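Local coordinates for periplasmic binding protein (Veillonella parvula, PDB 4MO9), which probably captures an iron-chelate or related solute outside the inner membrane and delivers it to an ABC importer, as FepB-like and TroA-like solute-binding proteins do, at residues I24-G29 with T144-Y149; I55-G60 with K354-S359; P198-Y203 with K332-E337; G210-G215 with K270-R275; L276-T281 with G362-H367. All blocks are in the same frame, centred on the assembly; numbering follows the deposited sequence.

Interaction 1: residues I24-G29 with T144-Y149; sequences ITDVTG and TIYIDY
I145 meets the first segment with both branches: CD1 crosses I24 CD1 at about a right angle, 3.9 Å away, and CG2 rests against D26 CB at 3.8 Å. Its backbone pairs with strand 118-122, whereas the next residue, Y146, turns its N-H and C=O toward the N-terminal segment. Y146 N donates to D26 OD2 at 2.9 Å, nearly straight (163°) but well above the carboxylate plane. Y146 O accepts from V27 N at 3.1 Å and 172°. The Y146 side chain runs beside that of D26, pointing the same way, while its OH is bound by E130. Beyond I147, D148 presents CB to V27 CG1 at 3.9 Å, a small apolar touch at the end of the contact. Aspartate suits position 26 because CG sits between the backbone N and the carbonyl carbon (chi1 82°), which lets OD1 take T28 N, 2.9 Å away, in an Asx turn; OD1 also accepts from T28 OG1. This overlaps the type I turn from D26 to G29. With an alanine here, Y146 N and the R30 guanidinium would probably lose their carboxylate, and T28 N and OG1 their shared acceptor. One buried carboxylate thus gathers backbone, hydroxyl and R30 partners at the edge strand of the parallel sheet, and its negative charge is probably steadied by the salt bridge.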
# COMPACT_ATOMS: atom_id res chain seq x y z
N ILE A 24 -20.88 -13.74 5.13
CA ILE A 24 -20.00 -12.75 4.52
C ILE A 24 -19.83 -13.05 3.04
O ILE A 24 -19.68 -14.21 2.65
CB ILE A 24 -18.62 -12.77 5.21
CG1 ILE A 24 -18.77 -12.36 6.68
CG2 ILE A 24 -17.65 -11.84 4.50
CD1 ILE A 24 -17.89 -13.14 7.61
N THR A 25 -19.88 -12.01 2.21
CA THR A 25 -19.57 -12.15 0.80
C THR A 25 -18.18 -11.58 0.57
O THR A 25 -17.95 -10.39 0.81
CB THR A 25 -20.60 -11.40 -0.07
OG1 THR A 25 -21.92 -11.87 0.26
CG2 THR A 25 -20.34 -11.65 -1.54
N ASP A 26 -17.25 -12.41 0.10
CA ASP A 26 -15.90 -11.91 -0.09
C ASP A 26 -15.72 -11.22 -1.45
O ASP A 26 -16.69 -11.12 -2.23
CB ASP A 26 -14.81 -12.96 0.28
CG ASP A 26 -14.52 -13.98 -0.82
OD1 ASP A 26 -15.01 -13.86 -1.98
OD2 ASP A 26 -13.75 -14.93 -0.53
N VAL A 27 -14.52 -10.72 -1.71
CA VAL A 27 -14.29 -9.90 -2.90
C VAL A 27 -14.47 -10.69 -4.20
O VAL A 27 -14.63 -10.10 -5.26
CB VAL A 27 -12.89 -9.23 -2.82
CG1 VAL A 27 -11.84 -10.18 -3.35
CG2 VAL A 27 -12.85 -7.91 -3.60
N THR A 28 -14.47 -12.03 -4.13
CA THR A 28 -14.64 -12.83 -5.35
C THR A 28 -16.08 -13.33 -5.49
O THR A 28 -16.41 -14.03 -6.46
CB THR A 28 -13.70 -14.07 -5.39
OG1 THR A 28 -14.11 -15.02 -4.41
CG2 THR A 28 -12.25 -13.67 -5.13
N GLY A 29 -16.92 -12.99 -4.52
CA GLY A 29 -18.30 -13.42 -4.56
C GLY A 29 -18.58 -14.68 -3.76
O GLY A 29 -19.70 -15.21 -3.82
N THR A 144 -11.89 -19.22 4.85
CA THR A 144 -11.06 -18.35 4.01
C THR A 144 -11.93 -17.18 3.52
O THR A 144 -13.07 -17.39 3.08
CB THR A 144 -10.55 -19.12 2.78
OG1 THR A 144 -9.66 -20.18 3.19
CG2 THR A 144 -9.83 -18.19 1.82
N ILE A 145 -11.40 -15.96 3.62
CA ILE A 145 -12.08 -14.78 3.10
C ILE A 145 -11.14 -14.03 2.17
O ILE A 145 -10.10 -13.51 2.61
CB ILE A 145 -12.59 -13.86 4.24
CG1 ILE A 145 -13.66 -14.60 5.07
CG2 ILE A 145 -13.18 -12.58 3.68
CD1 ILE A 145 -14.28 -13.71 6.17
N TYR A 146 -11.47 -13.96 0.88
CA TYR A 146 -10.58 -13.25 -0.07
C TYR A 146 -10.82 -11.75 -0.06
O TYR A 146 -11.97 -11.30 0.01
CB TYR A 146 -10.74 -13.80 -1.49
CG TYR A 146 -10.27 -15.23 -1.61
CD1 TYR A 146 -8.95 -15.57 -1.28
CD2 TYR A 146 -11.11 -16.24 -2.04
CE1 TYR A 146 -8.51 -16.87 -1.37
CE2 TYR A 146 -10.68 -17.55 -2.13
CZ TYR A 146 -9.37 -17.85 -1.80
OH TYR A 146 -8.92 -19.15 -1.89
N ILE A 147 -9.74 -10.97 -0.13
CA ILE A 147 -9.83 -9.51 -0.16
C ILE A 147 -8.92 -9.03 -1.31
O ILE A 147 -8.11 -9.81 -1.82
CB ILE A 147 -9.37 -8.89 1.17
CG1 ILE A 147 -7.89 -9.20 1.42
CG2 ILE A 147 -10.23 -9.40 2.35
CD1 ILE A 147 -7.29 -8.44 2.60
N ASP A 148 -9.04 -7.77 -1.71
CA ASP A 148 -8.27 -7.34 -2.87
C ASP A 148 -8.10 -5.83 -2.91
O ASP A 148 -8.90 -5.11 -3.53
CB ASP A 148 -8.89 -7.85 -4.19
CG ASP A 148 -7.98 -7.62 -5.40
OD1 ASP A 148 -6.79 -7.23 -5.23
OD2 ASP A 148 -8.43 -7.83 -6.54
N TYR A 149 -7.06 -5.36 -2.24
CA TYR A 149 -6.68 -3.96 -2.34
C TYR A 149 -5.76 -3.72 -3.54
O TYR A 149 -5.56 -2.57 -3.95
CB TYR A 149 -5.99 -3.53 -1.04
CG TYR A 149 -6.90 -3.49 0.17
CD1 TYR A 149 -8.12 -2.82 0.13
CD2 TYR A 149 -6.54 -4.13 1.35
CE1 TYR A 149 -8.95 -2.77 1.25
CE2 TYR A 149 -7.36 -4.11 2.47
CZ TYR A 149 -8.57 -3.42 2.41
OH TYR A 149 -9.38 -3.39 3.52

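Interaction 2: residues I55-G60 with K354-S359; sequences ISALMG and KFLPFS
L356 and P357 lie against S56 and A57 in a helical region of the solute-binding-protein fold, where the glycine-terminated C-terminal end of helix 52-59 packs on the chain leaving helix 344-355; G60, with positive phi, ends the first helix, its N bonded to S56 O. A57 is small enough for close approach: its CB meets F355 CB at 3.7 Å, and its CA-H points at F355 O. L356 reaches back with a single branch, CD2, which touches S56 CB at 3.8 Å and also A57 N. P357 lays its ring along the helix end, CD by S56 O at 3.5 Å and CG by G60 O. S56 swings OG back beside its own N (chi1 -56°) to bond F52 O one turn earlier, yet the same OG sits at the edge of the F358 ring, whose face carries P357 CG. The carbonyl oxygens A57 O and F355 O, 3.3 Å apart, are both acceptors; R173 binds A57 O through NE and F355 O weakly through NH2.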
# COMPACT_ATOMS: atom_id res chain seq x y z
N ILE A 55 -7.73 -4.48 9.97
CA ILE A 55 -8.10 -5.01 11.28
C ILE A 55 -7.76 -4.01 12.39
O ILE A 55 -8.58 -3.77 13.29
CB ILE A 55 -7.46 -6.40 11.52
CG1 ILE A 55 -8.02 -7.41 10.52
CG2 ILE A 55 -7.69 -6.87 12.94
CD1 ILE A 55 -7.42 -8.84 10.63
N SER A 56 -6.57 -3.40 12.31
CA SER A 56 -6.17 -2.43 13.33
C SER A 56 -7.12 -1.24 13.32
O SER A 56 -7.46 -0.71 14.36
CB SER A 56 -4.74 -1.95 13.07
OG SER A 56 -3.83 -3.04 13.02
N ALA A 57 -7.55 -0.84 12.13
CA ALA A 57 -8.45 0.30 12.00
C ALA A 57 -9.84 -0.01 12.56
O ALA A 57 -10.54 0.89 13.05
CB ALA A 57 -8.55 0.73 10.54
N LEU A 58 -10.23 -1.27 12.51
CA LEU A 58 -11.53 -1.71 13.02
C LEU A 58 -11.50 -1.96 14.53
O LEU A 58 -12.45 -1.61 15.24
CB LEU A 58 -11.97 -2.99 12.29
CG LEU A 58 -12.35 -2.78 10.82
CD1 LEU A 58 -12.31 -4.09 10.03
CD2 LEU A 58 -13.72 -2.14 10.71
N MSE A 59 -10.42 -2.56 15.01
CA MSE A 59 -10.37 -2.99 16.41
C MSE A 59 -9.70 -1.98 17.34
O MSE A 59 -9.91 -2.02 18.56
CB MSE A 59 -9.64 -4.33 16.53
CG MSE A 59 -10.22 -5.48 15.72
SE MSE A 59 -12.07 -5.88 16.19
CE MSE A 59 -11.87 -6.08 18.13
N GLY A 60 -8.89 -1.08 16.78
CA GLY A 60 -8.18 -0.13 17.62
C GLY A 60 -7.32 -0.84 18.66
O GLY A 60 -6.54 -1.73 18.32
N LYS A 354 -8.18 9.01 13.20
CA LYS A 354 -9.54 8.50 13.32
C LYS A 354 -9.66 7.02 13.66
O LYS A 354 -10.51 6.64 14.47
CB LYS A 354 -10.35 8.78 12.05
CG LYS A 354 -10.94 10.18 11.96
CD LYS A 354 -11.62 10.42 10.60
CE LYS A 354 -12.82 9.49 10.39
NZ LYS A 354 -13.98 9.81 11.27
N PHE A 355 -8.81 6.18 13.05
CA PHE A 355 -9.03 4.72 13.09
C PHE A 355 -7.92 3.88 13.73
O PHE A 355 -8.20 2.86 14.35
CB PHE A 355 -9.27 4.19 11.68
CG PHE A 355 -10.41 4.85 10.97
CD1 PHE A 355 -11.70 4.80 11.49
CD2 PHE A 355 -10.20 5.52 9.77
CE1 PHE A 355 -12.76 5.41 10.84
CE2 PHE A 355 -11.26 6.13 9.10
CZ PHE A 355 -12.54 6.07 9.64
N LEU A 356 -6.67 4.29 13.55
CA LEU A 356 -5.55 3.44 13.95
C LEU A 356 -5.12 3.64 15.41
O LEU A 356 -5.15 4.75 15.94
CB LEU A 356 -4.36 3.62 13.00
CG LEU A 356 -4.59 3.08 11.59
CD1 LEU A 356 -3.42 3.39 10.64
CD2 LEU A 356 -4.84 1.57 11.63
N PRO A 357 -4.74 2.54 16.08
CA PRO A 357 -4.24 2.60 17.45
C PRO A 357 -2.76 3.00 17.51
O PRO A 357 -2.17 2.97 18.59
CB PRO A 357 -4.40 1.16 17.93
CG PRO A 357 -4.21 0.34 16.70
CD PRO A 357 -4.79 1.16 15.56
N PHE A 358 -2.18 3.36 16.37
CA PHE A 358 -0.77 3.75 16.31
C PHE A 358 -0.68 5.25 16.02
O PHE A 358 -1.48 5.77 15.24
CB PHE A 358 -0.04 2.96 15.22
CG PHE A 358 -0.34 1.48 15.24
CD1 PHE A 358 0.07 0.69 16.31
CD2 PHE A 358 -1.02 0.88 14.19
CE1 PHE A 358 -0.20 -0.68 16.33
CE2 PHE A 358 -1.31 -0.48 14.21
CZ PHE A 358 -0.89 -1.26 15.28
N SER A 359 0.26 5.95 16.65
CA SER A 359 0.37 7.39 16.45
C SER A 359 0.94 7.72 15.07
O SER A 359 1.83 7.03 14.55
CB SER A 359 1.25 8.03 17.52
OG SER A 359 2.57 7.53 17.45

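Interaction 3: residues P198-Y203 with K332-E337; sequences PKPTVY and KTFYPE
P200 touches two aromatic residues with neighbouring ring atoms: its CG reaches F334 CB at 3.8 Å, the two side chains crossing at about a right angle, and its CD lies 3.7 Å from Y335 CZ. The proline, just before the strand, thus meets F334 at CB, while V202 in the strand meets the ring, CG2 to F334 CE1 at 4.1 Å. Y335 is the first residue to leave helix 324-334. With CG beside its own N (chi1 -58°), the ring reaches back to the other segment, where OH sits 3.6 Å from K199 CA and close to K199 CG. That hydroxyl is bound by G232 O, which fixes the outer end of the ring. A phenylalanine in place of Y335 would keep the ring but is likely to leave G232 O without this donor and the ring less firmly placed. Farther out, backbone bonds join V202 to D234 and I236, and T201 and Y203 to I259. The residue types suit the place: the rigid proline ring gives two carbons to the contact, the valine branch reaches CE1, and the large apolar F334 fills the space between helix end and sheet together with I259 and A233. The arrangement is the helix-on-sheet packing of an alpha/beta lobe, here joining helix 324-334 to strand 201-206.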
# COMPACT_ATOMS: atom_id res chain seq x y z
N PRO A 198 -4.10 18.96 -21.37
CA PRO A 198 -3.15 17.89 -21.70
C PRO A 198 -2.67 17.17 -20.44
O PRO A 198 -2.56 17.81 -19.37
CB PRO A 198 -1.99 18.64 -22.35
CG PRO A 198 -2.60 19.89 -22.90
CD PRO A 198 -3.67 20.27 -21.91
N LYS A 199 -2.42 15.87 -20.55
CA LYS A 199 -1.92 15.10 -19.42
C LYS A 199 -0.42 15.34 -19.28
O LYS A 199 0.31 15.37 -20.27
CB LYS A 199 -2.20 13.61 -19.64
CG LYS A 199 -3.68 13.30 -19.85
CD LYS A 199 -3.95 11.80 -19.97
CE LYS A 199 -5.45 11.52 -20.09
NZ LYS A 199 -6.24 12.14 -18.99
N PRO A 200 0.04 15.55 -18.04
CA PRO A 200 1.48 15.67 -17.86
C PRO A 200 2.14 14.31 -18.02
O PRO A 200 1.58 13.30 -17.59
CB PRO A 200 1.63 16.17 -16.42
CG PRO A 200 0.38 15.83 -15.75
CD PRO A 200 -0.71 15.86 -16.80
N THR A 201 3.30 14.29 -18.67
CA THR A 201 4.09 13.08 -18.81
C THR A 201 4.84 12.87 -17.50
O THR A 201 5.33 13.82 -16.89
CB THR A 201 5.09 13.17 -19.98
OG1 THR A 201 5.84 14.39 -19.89
CG2 THR A 201 4.35 13.14 -21.32
N VAL A 202 4.93 11.61 -17.06
CA VAL A 202 5.58 11.32 -15.79
C VAL A 202 6.52 10.11 -15.88
O VAL A 202 6.18 9.09 -16.49
CB VAL A 202 4.53 11.13 -14.66
CG1 VAL A 202 3.54 10.02 -15.00
CG2 VAL A 202 5.21 10.84 -13.34
N TYR A 203 7.71 10.25 -15.30
CA TYR A 203 8.59 9.10 -15.13
C TYR A 203 8.51 8.63 -13.67
O TYR A 203 8.69 9.43 -12.75
CB TYR A 203 10.04 9.43 -15.51
CG TYR A 203 11.02 8.37 -15.07
CD1 TYR A 203 10.84 7.04 -15.46
CD2 TYR A 203 12.09 8.67 -14.24
CE1 TYR A 203 11.71 6.05 -15.04
CE2 TYR A 203 12.96 7.68 -13.81
CZ TYR A 203 12.77 6.37 -14.22
OH TYR A 203 13.63 5.37 -13.81
N LYS A 332 -3.25 15.59 -7.23
CA LYS A 332 -2.82 16.93 -6.83
C LYS A 332 -1.44 17.29 -7.40
O LYS A 332 -1.17 18.46 -7.70
CB LYS A 332 -2.83 17.05 -5.29
CG LYS A 332 -2.41 18.41 -4.72
CD LYS A 332 -2.51 18.37 -3.19
CE LYS A 332 -2.28 19.72 -2.54
NZ LYS A 332 -3.45 20.64 -2.65
N THR A 333 -0.57 16.29 -7.56
CA THR A 333 0.77 16.52 -8.12
C THR A 333 0.66 16.84 -9.61
O THR A 333 1.29 17.78 -10.12
CB THR A 333 1.68 15.29 -7.92
OG1 THR A 333 1.91 15.10 -6.52
CG2 THR A 333 3.02 15.45 -8.65
N PHE A 334 -0.15 16.04 -10.31
CA PHE A 334 -0.36 16.23 -11.74
C PHE A 334 -1.18 17.47 -12.06
O PHE A 334 -0.94 18.13 -13.07
CB PHE A 334 -1.02 14.99 -12.35
CG PHE A 334 -0.27 13.71 -12.10
CD1 PHE A 334 1.11 13.72 -12.00
CD2 PHE A 334 -0.94 12.50 -11.93
CE1 PHE A 334 1.82 12.55 -11.76
CE2 PHE A 334 -0.24 11.32 -11.69
CZ PHE A 334 1.15 11.36 -11.60
N TYR A 335 -2.17 17.79 -11.22
CA TYR A 335 -3.07 18.92 -11.47
C TYR A 335 -3.28 19.82 -10.24
O TYR A 335 -4.37 19.83 -9.65
CB TYR A 335 -4.43 18.39 -11.96
CG TYR A 335 -4.36 17.54 -13.22
CD1 TYR A 335 -4.36 16.16 -13.14
CD2 TYR A 335 -4.28 18.13 -14.48
CE1 TYR A 335 -4.29 15.38 -14.28
CE2 TYR A 335 -4.21 17.36 -15.63
CZ TYR A 335 -4.22 15.98 -15.53
OH TYR A 335 -4.16 15.18 -16.66
N PRO A 336 -2.22 20.56 -9.85
CA PRO A 336 -2.17 21.33 -8.60
C PRO A 336 -3.33 22.31 -8.39
O PRO A 336 -3.89 22.36 -7.30
CB PRO A 336 -0.85 22.10 -8.72
CG PRO A 336 0.00 21.25 -9.59
CD PRO A 336 -0.95 20.61 -10.58
N GLU A 337 -3.66 23.07 -9.43
CA GLU A 337 -4.70 24.09 -9.32
C GLU A 337 -6.10 23.49 -9.26
O GLU A 337 -7.03 24.13 -8.74
CB GLU A 337 -4.59 25.09 -10.48
CG GLU A 337 -3.25 25.82 -10.54
CD GLU A 337 -3.09 26.85 -9.43
OE1 GLU A 337 -1.93 27.22 -9.13
OE2 GLU A 337 -4.12 27.31 -8.88
O HOH W 1 -5.89 15.55 -18.33

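Interaction 4: residues G210-G215 with K270-R275; sequences GPEEFG and KPTSMR
T272 dominates this contact, meeting E212 with OG1, P211 with CB and O, and G210 with O. Its OG1 lies between the backbone N and the carbonyl carbon (chi1 61°) and donates to E212 OE2 at 3.1 Å, on the lone pair facing the other carboxylate oxygen. E212 gets there by a bend at chi2 (-78°), which folds the acid back over the contact from an exposed position. T272 CB packs on P211 CD at 3.8 Å, and T272 O is approached by that same carbon. G210 brings its bare CA to 3.3 Å from T272 O, a bent CA-H...O contact. Only glycine fits well here: phi is positive, and a CB would run into T272 OG1. Behind the threonine, S273 steadies its turn, since K270 O accepts from both S273 N (2.9 Å) and S273 OG (2.6 Å). K270 stretches NZ toward E213 OE1, but at 4.3 Å this is only a nearness of opposite charges that may add a mild attraction. Outside both segments, R296 bonds G210 O and P211 O and makes a cation-pi contact with F214. P211 suits the second position of its turn, where phi near -60° is wanted. The arrangement is one of two type I beta turns, G210-E213 and K270-S273, set against each other and joined by the T272-E212 bond, in the loops that follow strands 201-206 and 259-263, neighbours in the parallel part of an alpha/beta lobe's sheet.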
# COMPACT_ATOMS: atom_id res chain seq x y z
N GLY A 210 18.96 3.74 -5.00
CA GLY A 210 19.68 5.00 -4.93
C GLY A 210 19.99 5.57 -6.31
O GLY A 210 19.65 4.95 -7.33
N PRO A 211 20.63 6.74 -6.35
CA PRO A 211 20.94 7.42 -7.63
C PRO A 211 21.80 6.58 -8.59
O PRO A 211 21.65 6.70 -9.80
CB PRO A 211 21.72 8.67 -7.18
CG PRO A 211 21.26 8.91 -5.77
CD PRO A 211 21.07 7.54 -5.19
N GLU A 212 22.68 5.74 -8.05
CA GLU A 212 23.68 5.06 -8.88
C GLU A 212 23.17 3.84 -9.66
O GLU A 212 23.85 3.35 -10.57
CB GLU A 212 24.93 4.70 -8.04
CG GLU A 212 24.72 3.61 -6.98
CD GLU A 212 24.02 4.10 -5.72
OE1 GLU A 212 23.63 5.29 -5.65
OE2 GLU A 212 23.85 3.28 -4.78
N GLU A 213 21.97 3.36 -9.33
CA GLU A 213 21.36 2.23 -10.04
C GLU A 213 19.86 2.44 -10.17
O GLU A 213 19.18 2.73 -9.18
CB GLU A 213 21.64 0.92 -9.29
CG GLU A 213 21.11 -0.33 -9.99
CD GLU A 213 21.27 -1.59 -9.14
OE1 GLU A 213 21.64 -1.48 -7.95
OE2 GLU A 213 21.02 -2.70 -9.67
N PHE A 214 19.32 2.31 -11.38
CA PHE A 214 17.89 2.54 -11.58
C PHE A 214 17.05 1.47 -10.90
O PHE A 214 17.34 0.28 -11.01
CB PHE A 214 17.53 2.61 -13.07
CG PHE A 214 17.77 3.97 -13.68
CD1 PHE A 214 18.93 4.68 -13.41
CD2 PHE A 214 16.84 4.53 -14.54
CE1 PHE A 214 19.16 5.92 -13.98
CE2 PHE A 214 17.06 5.77 -15.11
CZ PHE A 214 18.22 6.47 -14.83
N GLY A 215 16.01 1.90 -10.20
CA GLY A 215 15.06 0.96 -9.63
C GLY A 215 14.03 0.62 -10.69
O GLY A 215 14.15 1.05 -11.85
N LYS A 270 20.27 -0.15 1.91
CA LYS A 270 20.60 0.68 0.76
C LYS A 270 20.73 2.12 1.24
O LYS A 270 19.75 2.86 1.21
CB LYS A 270 19.47 0.58 -0.28
CG LYS A 270 19.21 -0.84 -0.80
CD LYS A 270 20.46 -1.42 -1.46
CE LYS A 270 20.17 -1.88 -2.88
NZ LYS A 270 21.40 -1.84 -3.72
N PRO A 271 21.93 2.53 1.71
CA PRO A 271 22.02 3.83 2.38
C PRO A 271 21.72 5.05 1.50
O PRO A 271 21.35 6.10 2.04
CB PRO A 271 23.47 3.88 2.91
CG PRO A 271 24.20 2.85 2.13
CD PRO A 271 23.20 1.78 1.77
N THR A 272 21.84 4.92 0.18
CA THR A 272 21.47 6.03 -0.71
C THR A 272 20.04 5.91 -1.26
O THR A 272 19.64 6.71 -2.10
CB THR A 272 22.40 6.13 -1.91
OG1 THR A 272 22.32 4.92 -2.67
CG2 THR A 272 23.83 6.37 -1.45
N SER A 273 19.28 4.91 -0.80
CA SER A 273 17.91 4.76 -1.28
C SER A 273 17.06 5.94 -0.79
O SER A 273 17.36 6.55 0.25
CB SER A 273 17.31 3.42 -0.84
OG SER A 273 17.22 3.29 0.57
N MSE A 274 16.03 6.29 -1.55
CA MSE A 274 15.09 7.32 -1.10
C MSE A 274 14.40 6.84 0.17
O MSE A 274 13.80 5.77 0.19
CB MSE A 274 14.04 7.58 -2.17
CG MSE A 274 13.04 8.64 -1.77
SE MSE A 274 13.95 10.32 -1.41
CE MSE A 274 12.43 11.14 -0.47
N ARG A 275 14.49 7.66 1.23
CA ARG A 275 13.96 7.31 2.54
C ARG A 275 12.66 8.05 2.88
O ARG A 275 12.62 9.29 2.90
CB ARG A 275 15.01 7.57 3.63
CG ARG A 275 14.52 7.32 5.06
CD ARG A 275 14.24 5.83 5.34
NE ARG A 275 15.48 5.06 5.41
CZ ARG A 275 16.19 4.89 6.52
NH1 ARG A 275 15.78 5.44 7.66
NH2 ARG A 275 17.32 4.19 6.50

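Interaction 5: residues L276-T281 with G362-H367; sequences LGFEAT and GIWFMH
L276 crosses I363 at about a right angle, and each of its side-chain atoms has a neighbour on I363 or W364. CB sits 3.4 Å from I363 O; CG, turned beside its own N (chi1 -69°), stays near the same oxygen; CD1 goes on to W364 O at 3.7 Å, and CD2 lies 3.5 Å from I363 O and touches I363 CG2 at 3.9 Å. Past it, G277 and I363 form a single antiparallel bridge, a hydrogen-bonded pair: G277 N donates to I363 O at 2.7 Å and 174°, and I363 N returns a bond to G277 O at 3.0 Å. Glycine suits position 277 because at its backbone angles a CB would jam against L276 O. Its CA lies 3.8 Å from the centroid of the W364 six-membered ring, a CH-pi contact over the face. G362 must also be small, because a CB would strike G277 O and F278 CA. The indole edge then points at the face of F278 in a T-shaped pair, planes at 86°, while W364 NE1 is held by S361 O. Further along the loop, A280 CB packs on I363 CB. The N-H and C=O of G277 and I363 are thus paired with each other, with W364 over G277 and L276 beside I363 O probably limiting water's access.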
# COMPACT_ATOMS: atom_id res chain seq x y z
N LEU A 276 11.61 7.28 3.14
CA LEU A 276 10.34 7.79 3.64
C LEU A 276 9.85 6.84 4.73
O LEU A 276 10.42 5.75 4.89
CB LEU A 276 9.30 7.88 2.51
CG LEU A 276 9.58 8.96 1.45
CD1 LEU A 276 8.48 8.93 0.38
CD2 LEU A 276 9.66 10.32 2.10
N GLY A 277 8.81 7.25 5.47
CA GLY A 277 8.23 6.41 6.51
C GLY A 277 8.50 6.94 7.91
O GLY A 277 8.75 8.14 8.10
N PHE A 278 8.45 6.05 8.91
CA PHE A 278 8.61 6.46 10.31
C PHE A 278 10.03 6.86 10.68
O PHE A 278 10.23 7.60 11.64
CB PHE A 278 8.12 5.35 11.24
CG PHE A 278 6.64 5.15 11.20
CD1 PHE A 278 5.78 6.02 11.87
CD2 PHE A 278 6.09 4.09 10.48
CE1 PHE A 278 4.40 5.84 11.82
CE2 PHE A 278 4.71 3.90 10.43
CZ PHE A 278 3.87 4.78 11.10
N GLU A 279 11.00 6.35 9.92
CA GLU A 279 12.40 6.69 10.17
C GLU A 279 12.90 7.59 9.06
O GLU A 279 13.74 7.18 8.25
CB GLU A 279 13.27 5.44 10.21
CG GLU A 279 12.73 4.39 11.12
CD GLU A 279 13.73 3.93 12.15
OE1 GLU A 279 14.92 4.29 12.03
OE2 GLU A 279 13.31 3.22 13.09
N ALA A 280 12.39 8.81 9.04
CA ALA A 280 12.67 9.73 7.96
C ALA A 280 12.56 11.13 8.53
O ALA A 280 11.70 11.39 9.39
CB ALA A 280 11.66 9.55 6.84
N THR A 281 13.43 12.02 8.09
CA THR A 281 13.32 13.43 8.45
C THR A 281 13.23 14.26 7.18
O THR A 281 13.68 13.82 6.11
CB THR A 281 14.52 13.90 9.28
OG1 THR A 281 15.67 13.99 8.43
CG2 THR A 281 14.78 12.93 10.42
N GLY A 362 6.44 10.69 11.01
CA GLY A 362 7.28 10.36 9.87
C GLY A 362 6.96 11.19 8.63
O GLY A 362 6.19 12.15 8.71
N ILE A 363 7.55 10.82 7.50
CA ILE A 363 7.43 11.58 6.25
C ILE A 363 7.01 10.64 5.12
O ILE A 363 7.65 9.61 4.90
CB ILE A 363 8.79 12.22 5.87
CG1 ILE A 363 9.38 13.01 7.05
CG2 ILE A 363 8.64 13.09 4.61
CD1 ILE A 363 8.72 14.34 7.30
N TRP A 364 5.95 11.00 4.40
CA TRP A 364 5.30 10.06 3.48
C TRP A 364 5.19 10.60 2.07
O TRP A 364 4.94 9.85 1.12
CB TRP A 364 3.91 9.68 4.04
CG TRP A 364 4.04 9.12 5.41
CD1 TRP A 364 4.06 9.82 6.59
CD2 TRP A 364 4.23 7.74 5.75
NE1 TRP A 364 4.23 8.94 7.65
CE2 TRP A 364 4.34 7.66 7.15
CE3 TRP A 364 4.31 6.56 5.00
CZ2 TRP A 364 4.52 6.44 7.82
CZ3 TRP A 364 4.49 5.36 5.66
CH2 TRP A 364 4.60 5.31 7.06
N PHE A 365 5.38 11.91 1.94
CA PHE A 365 5.29 12.59 0.65
C PHE A 365 6.35 13.67 0.63
O PHE A 365 6.76 14.17 1.69
CB PHE A 365 3.91 13.21 0.46
CG PHE A 365 2.78 12.21 0.49
CD1 PHE A 365 2.59 11.32 -0.57
CD2 PHE A 365 1.90 12.17 1.56
CE1 PHE A 365 1.55 10.40 -0.55
CE2 PHE A 365 0.85 11.25 1.58
CZ PHE A 365 0.67 10.37 0.53
N MSE A 366 6.78 14.06 -0.57
CA MSE A 366 7.89 14.99 -0.64
C MSE A 366 7.98 15.68 -1.98
O MSE A 366 7.82 15.04 -3.03
CB MSE A 366 9.20 14.27 -0.34
CG MSE A 366 10.42 14.96 -0.90
SE MSE A 366 11.67 15.31 0.51
CE MSE A 366 10.52 16.47 1.58
N HIS A 367 8.24 16.98 -1.94
CA HIS A 367 8.47 17.77 -3.13
C HIS A 367 9.87 18.33 -2.99
O HIS A 367 10.18 19.01 -2.01
CB HIS A 367 7.45 18.89 -3.20
CG HIS A 367 7.55 19.72 -4.44
ND1 HIS A 367 8.06 19.23 -5.62
CD2 HIS A 367 7.23 21.02 -4.68
CE1 HIS A 367 8.03 20.18 -6.54
NE2 HIS A 367 7.53 21.28 -5.99

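Interactions 1 and 2 lie on the side of the molecule that holds the parallel sheet, their centres 21 Å apart; interactions 3, 4 and 5 lie on the other, around the mixed sheet. Interaction 1 tethers the outermost strand 143-147 of the parallel sheet, and its centre is 37 Å from that of interaction 4. Interactions 2 and 5 touch, S359 O meeting F278 CE1; helix 344-355 and strand 365-367 follow each other in the chain. Interaction 4 touches both interactions 3 and 5. Along the chain, interactions 1 and 2 alternate, as do 2 and 5, and 3 and 5. Residues 354-367 make interaction 2 on one side and interaction 5 on the other, consistent with a C-terminal tail linking two lobes.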